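Long-range contacts in lectin (Pleurotus ostreatus, PDB 6T0Q), which binds calcium ions and N-acetyl-D-galactosamine and, as a fungal lectin, probably recognises galactose-bearing glycans: residues K227-T233 with I292-D298; C16-A20 with F135-T139. One frame throughout, in Å; residues are numbered along the deposited sequence.

Contact 1 of 2, residues K227-T233 with I292-D298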
loop_
_atom_site.group_PDB
_atom_site.type_symbol
_atom_site.label_atom_id
_atom_site.label_comp_id
_atom_site.label_asym_id
_atom_site.label_seq_id
_atom_site.Cartn_x
_atom_site.Cartn_y
_atom_site.Cartn_z
ATOM N N LYS A 227 0.101 -7.561 5.191
ATOM C CA LYS A 227 -0.164 -7.675 6.622
ATOM C C LYS A 227 -1.321 -6.756 6.994
ATOM O O LYS A 227 -1.842 -6.017 6.158
ATOM C CB LYS A 227 1.091 -7.332 7.443
ATOM C CG LYS A 227 2.309 -8.191 7.105
ATOM C CD LYS A 227 3.566 -7.733 7.847
ATOM C CE LYS A 227 3.607 -8.270 9.264
ATOM N NZ LYS A 227 4.904 -7.917 9.927
ATOM N N VAL A 228 -1.707 -6.790 8.270
ATOM C CA VAL A 228 -2.808 -5.982 8.789
ATOM C C VAL A 228 -2.263 -5.217 9.990
ATOM O O VAL A 228 -2.031 -5.807 11.053
ATOM C CB VAL A 228 -4.029 -6.831 9.180
ATOM C CG1 VAL A 228 -5.080 -5.978 9.876
ATOM C CG2 VAL A 228 -4.638 -7.520 7.934
ATOM N N ALA A 229 -2.033 -3.917 9.812
ATOM C CA ALA A 229 -1.553 -3.060 10.882
ATOM C C ALA A 229 -2.703 -2.698 11.808
ATOM O O ALA A 229 -3.859 -2.612 11.385
ATOM C CB ALA A 229 -0.927 -1.790 10.308
ATOM N N VAL A 230 -2.379 -2.485 13.082
ATOM C CA VAL A 230 -3.413 -2.312 14.099
ATOM C C VAL A 230 -3.235 -0.999 14.858
ATOM O O VAL A 230 -4.056 -0.084 14.721
ATOM C CB VAL A 230 -3.421 -3.514 15.061
ATOM C CG1 VAL A 230 -4.445 -3.299 16.168
ATOM C CG2 VAL A 230 -3.736 -4.808 14.287
ATOM N N CYS A 231 -2.162 -0.891 15.660
ATOM C CA CYS A 231 -1.910 0.270 16.511
ATOM C C CYS A 231 -0.486 0.749 16.271
ATOM O O CYS A 231 0.391 -0.043 15.912
ATOM C CB CYS A 231 -2.083 -0.055 18.049
ATOM S SG CYS A 231 -3.823 -0.427 18.610
ATOM N N ALA A 232 -0.253 2.050 16.473
ATOM C CA ALA A 232 1.103 2.578 16.517
ATOM C C ALA A 232 1.300 3.366 17.802
ATOM O O ALA A 232 0.369 3.997 18.317
ATOM C CB ALA A 232 1.433 3.476 15.324
ATOM N N THR A 233 2.516 3.292 18.321
ATOM C CA THR A 233 2.971 4.143 19.408
ATOM C C THR A 233 4.091 5.011 18.864
ATOM O O THR A 233 4.999 4.501 18.202
ATOM C CB THR A 233 3.455 3.308 20.588
ATOM O OG1 THR A 233 2.414 2.393 20.961
ATOM C CG2 THR A 233 3.796 4.216 21.788
ATOM N N ILE A 292 8.854 4.954 16.182
ATOM C CA ILE A 292 7.481 4.525 15.938
ATOM C C ILE A 292 7.457 3.009 15.939
ATOM O O ILE A 292 8.237 2.377 15.217
ATOM C CB ILE A 292 6.942 5.051 14.594
ATOM C CG1 ILE A 292 6.956 6.579 14.547
ATOM C CG2 ILE A 292 5.528 4.491 14.334
ATOM C CD1 ILE A 292 6.787 7.121 13.123
ATOM N N LEU A 293 6.559 2.421 16.725
ATOM C CA LEU A 293 6.340 0.981 16.682
ATOM C C LEU A 293 4.918 0.705 16.221
ATOM O O LEU A 293 3.963 1.257 16.780
ATOM C CB LEU A 293 6.586 0.327 18.047
ATOM C CG LEU A 293 6.646 -1.204 17.973
ATOM C CD1 LEU A 293 7.651 -1.724 18.974
ATOM C CD2 LEU A 293 5.294 -1.817 18.256
ATOM N N ILE A 294 4.785 -0.160 15.220
ATOM C CA ILE A 294 3.502 -0.542 14.652
ATOM C C ILE A 294 3.257 -2.007 14.986
ATOM O O ILE A 294 4.154 -2.840 14.815
ATOM C CB ILE A 294 3.495 -0.311 13.131
ATOM C CG1 ILE A 294 3.588 1.187 12.832
ATOM C CG2 ILE A 294 2.271 -0.913 12.502
ATOM C CD1 ILE A 294 4.003 1.479 11.405
ATOM N N THR A 295 2.057 -2.325 15.466
ATOM C CA THR A 295 1.693 -3.709 15.741
ATOM C C THR A 295 0.866 -4.277 14.594
ATOM O O THR A 295 0.070 -3.572 13.969
ATOM C CB THR A 295 0.902 -3.834 17.051
ATOM O OG1 THR A 295 -0.246 -2.989 16.995
ATOM C CG2 THR A 295 1.758 -3.410 18.259
ATOM N N TYR A 296 1.056 -5.568 14.336
ATOM C CA TYR A 296 0.331 -6.283 13.296
ATOM C C TYR A 296 -0.543 -7.379 13.896
ATOM O O TYR A 296 -0.264 -7.900 14.981
ATOM C CB TYR A 296 1.299 -6.886 12.276
ATOM C CG TYR A 296 1.971 -5.810 11.457
ATOM C CD1 TYR A 296 1.304 -5.210 10.394
ATOM C CD2 TYR A 296 3.254 -5.372 11.766
ATOM C CE1 TYR A 296 1.898 -4.213 9.645
ATOM C CE2 TYR A 296 3.871 -4.364 11.019
ATOM C CZ TYR A 296 3.181 -3.787 9.963
ATOM O OH TYR A 296 3.767 -2.796 9.208
ATOM N N SER A 297 -1.604 -7.741 13.156
ATOM C CA SER A 297 -2.596 -8.683 13.669
ATOM C C SER A 297 -2.035 -10.084 13.868
ATOM O O SER A 297 -2.639 -10.871 14.602
ATOM C CB SER A 297 -3.803 -8.760 12.727
ATOM O OG SER A 297 -3.402 -9.311 11.486
ATOM N N ASP A 298 -0.914 -10.427 13.232
ATOM C CA ASP A 298 -0.301 -11.733 13.452
ATOM C C ASP A 298 0.626 -11.748 14.664
ATOM O O ASP A 298 1.377 -12.711 14.846
ATOM C CB ASP A 298 0.466 -12.188 12.201
ATOM C CG ASP A 298 1.642 -11.264 11.861
ATOM O OD1 ASP A 298 1.867 -10.265 12.586
ATOM O OD2 ASP A 298 2.344 -11.534 10.861
HETATM O O HOH W 1 -0.910 -8.935 10.132
HETATM O O HOH W 2 2.109 0.030 19.242
#
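Lys-227 lays the end of its side chain over one face of the Tyr-296 ring, a cation-pi contact with NZ 4.0 Å from the ring centroid and CE making a CH-pi contact beside it. The bend at chi3 (82°) folds the lysine across the ring at about a right angle, while Ile-294 CG2 lies over the opposite face, toward the rim. At the polar ends, Tyr-296 OH is hydrogen-bonded to Glu-302 OE1, and Ser-300 OG joins Lys-227 NZ to Asp-298 OD1.

Backbone bonds pair strands 229-239 and 287-296 as antiparallel neighbours. Thr-233 and Leu-293 form a hydrogen-bonded pair (Thr-233 N to Leu-293 O 2.9 Å), and Cys-231 O takes Thr-295 N at 2.9 Å. A beta bulge interrupts the ladder: Val-230 and Cys-231 both face Thr-295. Val-230 N reaches Thr-295 O at 2.8 Å, and Cys-231 N goes instead to the side chain, Thr-295 OG1, at 3.1 Å, where chi1 of 56° places the hydroxyl. Beyond the bulge, Ser-297 N bonds Val-228 O (2.9 Å), and a water links Val-228 N to Ser-297 OG.

Apolar contacts on the tyrosine side include Ala-229 CB with Tyr-296 CE1 (3.8 Å) and Ala-232 CB with Ile-294 CG1 (4.0 Å). On the other face of the sheet, Thr-233, Leu-293 and Thr-295 pack on Phe-102 of strand 98-104, and Cys-231 is disulfide-bonded to Cys-69 of strand 67-76.

Contact 2 of 2, residues C16-A20 with F135-T139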
loop_
_atom_site.group_PDB
_atom_site.type_symbol
_atom_site.label_atom_id
_atom_site.label_comp_id
_atom_site.label_asym_id
_atom_site.label_seq_id
_atom_site.Cartn_x
_atom_site.Cartn_y
_atom_site.Cartn_z
ATOM N N CYS A 16 -15.628 -5.094 15.938
ATOM C CA CYS A 16 -16.222 -3.818 16.317
ATOM C C CYS A 16 -15.642 -2.678 15.489
ATOM O O CYS A 16 -14.471 -2.697 15.096
ATOM C CB CYS A 16 -15.989 -3.482 17.797
ATOM S SG CYS A 16 -16.606 -4.644 19.035
ATOM N N LYS A 17 -16.478 -1.673 15.251
ATOM C CA LYS A 17 -16.028 -0.409 14.686
ATOM C C LYS A 17 -15.116 0.307 15.677
ATOM O O LYS A 17 -15.431 0.398 16.867
ATOM C CB LYS A 17 -17.244 0.456 14.354
ATOM C CG LYS A 17 -16.951 1.912 14.093
ATOM C CD LYS A 17 -16.719 2.166 12.630
ATOM C CE LYS A 17 -17.040 3.606 12.285
ATOM N NZ LYS A 17 -16.597 3.942 10.909
ATOM N N ILE A 18 -13.982 0.814 15.200
ATOM C CA ILE A 18 -13.028 1.493 16.072
ATOM C C ILE A 18 -13.339 2.983 16.057
ATOM O O ILE A 18 -13.086 3.673 15.069
ATOM C CB ILE A 18 -11.580 1.219 15.656
ATOM C CG1 ILE A 18 -11.277 -0.269 15.821
ATOM C CG2 ILE A 18 -10.622 2.056 16.499
ATOM C CD1 ILE A 18 -9.890 -0.649 15.397
ATOM N N THR A 19 -13.908 3.479 17.151
ATOM C CA THR A 19 -14.132 4.905 17.311
ATOM C C THR A 19 -13.020 5.586 18.105
ATOM O O THR A 19 -13.008 6.816 18.196
ATOM C CB THR A 19 -15.492 5.156 17.986
ATOM O OG1 THR A 19 -15.526 4.496 19.254
ATOM C CG2 THR A 19 -16.645 4.626 17.119
ATOM N N ALA A 20 -12.085 4.823 18.675
ATOM C CA ALA A 20 -10.910 5.422 19.304
ATOM C C ALA A 20 -10.114 6.220 18.278
ATOM O O ALA A 20 -9.985 5.811 17.121
ATOM C CB ALA A 20 -10.025 4.334 19.916
ATOM N N PHE A 135 -9.473 -0.661 24.066
ATOM C CA PHE A 135 -10.685 -1.178 23.446
ATOM C C PHE A 135 -11.116 -0.303 22.267
ATOM O O PHE A 135 -10.659 0.829 22.096
ATOM C CB PHE A 135 -11.807 -1.273 24.483
ATOM C CG PHE A 135 -11.493 -2.199 25.628
ATOM C CD1 PHE A 135 -11.531 -3.577 25.453
ATOM C CD2 PHE A 135 -11.162 -1.696 26.877
ATOM C CE1 PHE A 135 -11.242 -4.434 26.497
ATOM C CE2 PHE A 135 -10.876 -2.554 27.935
ATOM C CZ PHE A 135 -10.910 -3.918 27.743
ATOM N N SER A 136 -12.021 -0.850 21.449
ATOM C CA SER A 136 -12.436 -0.182 20.216
ATOM C C SER A 136 -13.128 1.157 20.462
ATOM O O SER A 136 -13.140 2.003 19.562
ATOM C CB SER A 136 -13.364 -1.101 19.418
ATOM O OG SER A 136 -14.413 -1.582 20.238
ATOM N N ASP A 137 -13.676 1.386 21.654
ATOM C CA ASP A 137 -14.392 2.624 21.939
ATOM C C ASP A 137 -13.516 3.683 22.593
ATOM O O ASP A 137 -14.033 4.716 23.026
ATOM C CB ASP A 137 -15.624 2.346 22.817
ATOM C CG ASP A 137 -15.263 1.799 24.199
ATOM O OD1 ASP A 137 -14.063 1.575 24.480
ATOM O OD2 ASP A 137 -16.187 1.588 25.008
ATOM N N GLY A 138 -12.207 3.469 22.668
ATOM C CA GLY A 138 -11.345 4.455 23.278
ATOM C C GLY A 138 -11.129 4.288 24.767
ATOM O O GLY A 138 -10.328 5.033 25.342
ATOM N N THR A 139 -11.802 3.344 25.411
ATOM C CA THR A 139 -11.509 3.068 26.811
ATOM C C THR A 139 -10.342 2.081 26.919
ATOM O O THR A 139 -9.864 1.528 25.927
ATOM C CB THR A 139 -12.743 2.524 27.527
ATOM O OG1 THR A 139 -13.102 1.251 26.975
ATOM C CG2 THR A 139 -13.933 3.495 27.383
#
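The tight hairpin loop between strands 126-135 and 140-144 meets the N-terminal segment 16-20 here, chiefly through Ser-136, which touches Cys-16, Lys-17, Ile-18, Thr-19 and Ala-20. The meeting centres on the carbonyl of Ser-136. Its O accepts Thr-19 N at 2.9 Å, nearly along the carbonyl direction, and also Ala-20 N at 3.1 Å, with that donor tilted 32° from the carbonyl plane. Two backbone donors thus grip one oxygen. Thr-19 OG1 adds a weak third bond to the same Ser-136 O at 3.5 Å; its chi1 of 58° turns the hydroxyl toward the turn, where it also lies against Asp-137 CA.

The loop is a type I beta turn, Phe-135 to Gly-138, closed by Gly-138 N to Phe-135 O at 3.1 Å. With Gly-138 at a positive phi (90°) and Phe-135 N bonded to Thr-139 O at 2.9 Å, it has the form of a type I turn with a G1 bulge. Asp-137 OD1 accepts both Thr-139 N, in an Asx turn, and Thr-139 OG1 at 2.7 Å, the latter on its syn lone pair; this ties the carboxylate back onto its own loop.

Side-chain packing is sparse. Ala-20 CB sits on the turn at Gly-138 CA (3.6 Å), and Cys-16 CB lies against Ser-136 OG (3.5 Å). Cys-16 is disulfide-bonded to Cys-66, whose backbone is also hydrogen-bonded to that of Ser-136, while the Lys-17 side chain packs on Phe-328 of the second subunit.

How the contacts relate
Contact 1 is largely buried, joining neighbouring strands 229-239 and 287-296 of one antiparallel sheet; contact 2 lies nearer the surface, its centre about 19 Å from the centre of the chain, against about 10 Å for that of contact 1, and joins loops. Their centres are 16 Å apart and they do not touch. Strand 67-76 relates them, since Cys-69 within it is bonded to contact 1 while Cys-66, just before it, is bonded to contact 2. Segment 16-20 also leads into strand 23-24, an outer strand of the sheet that holds contact 1. A backbone ladder, apolar packing and a cation-pi contact make up contact 1; contact 2 rests mainly on one shared carbonyl oxygen.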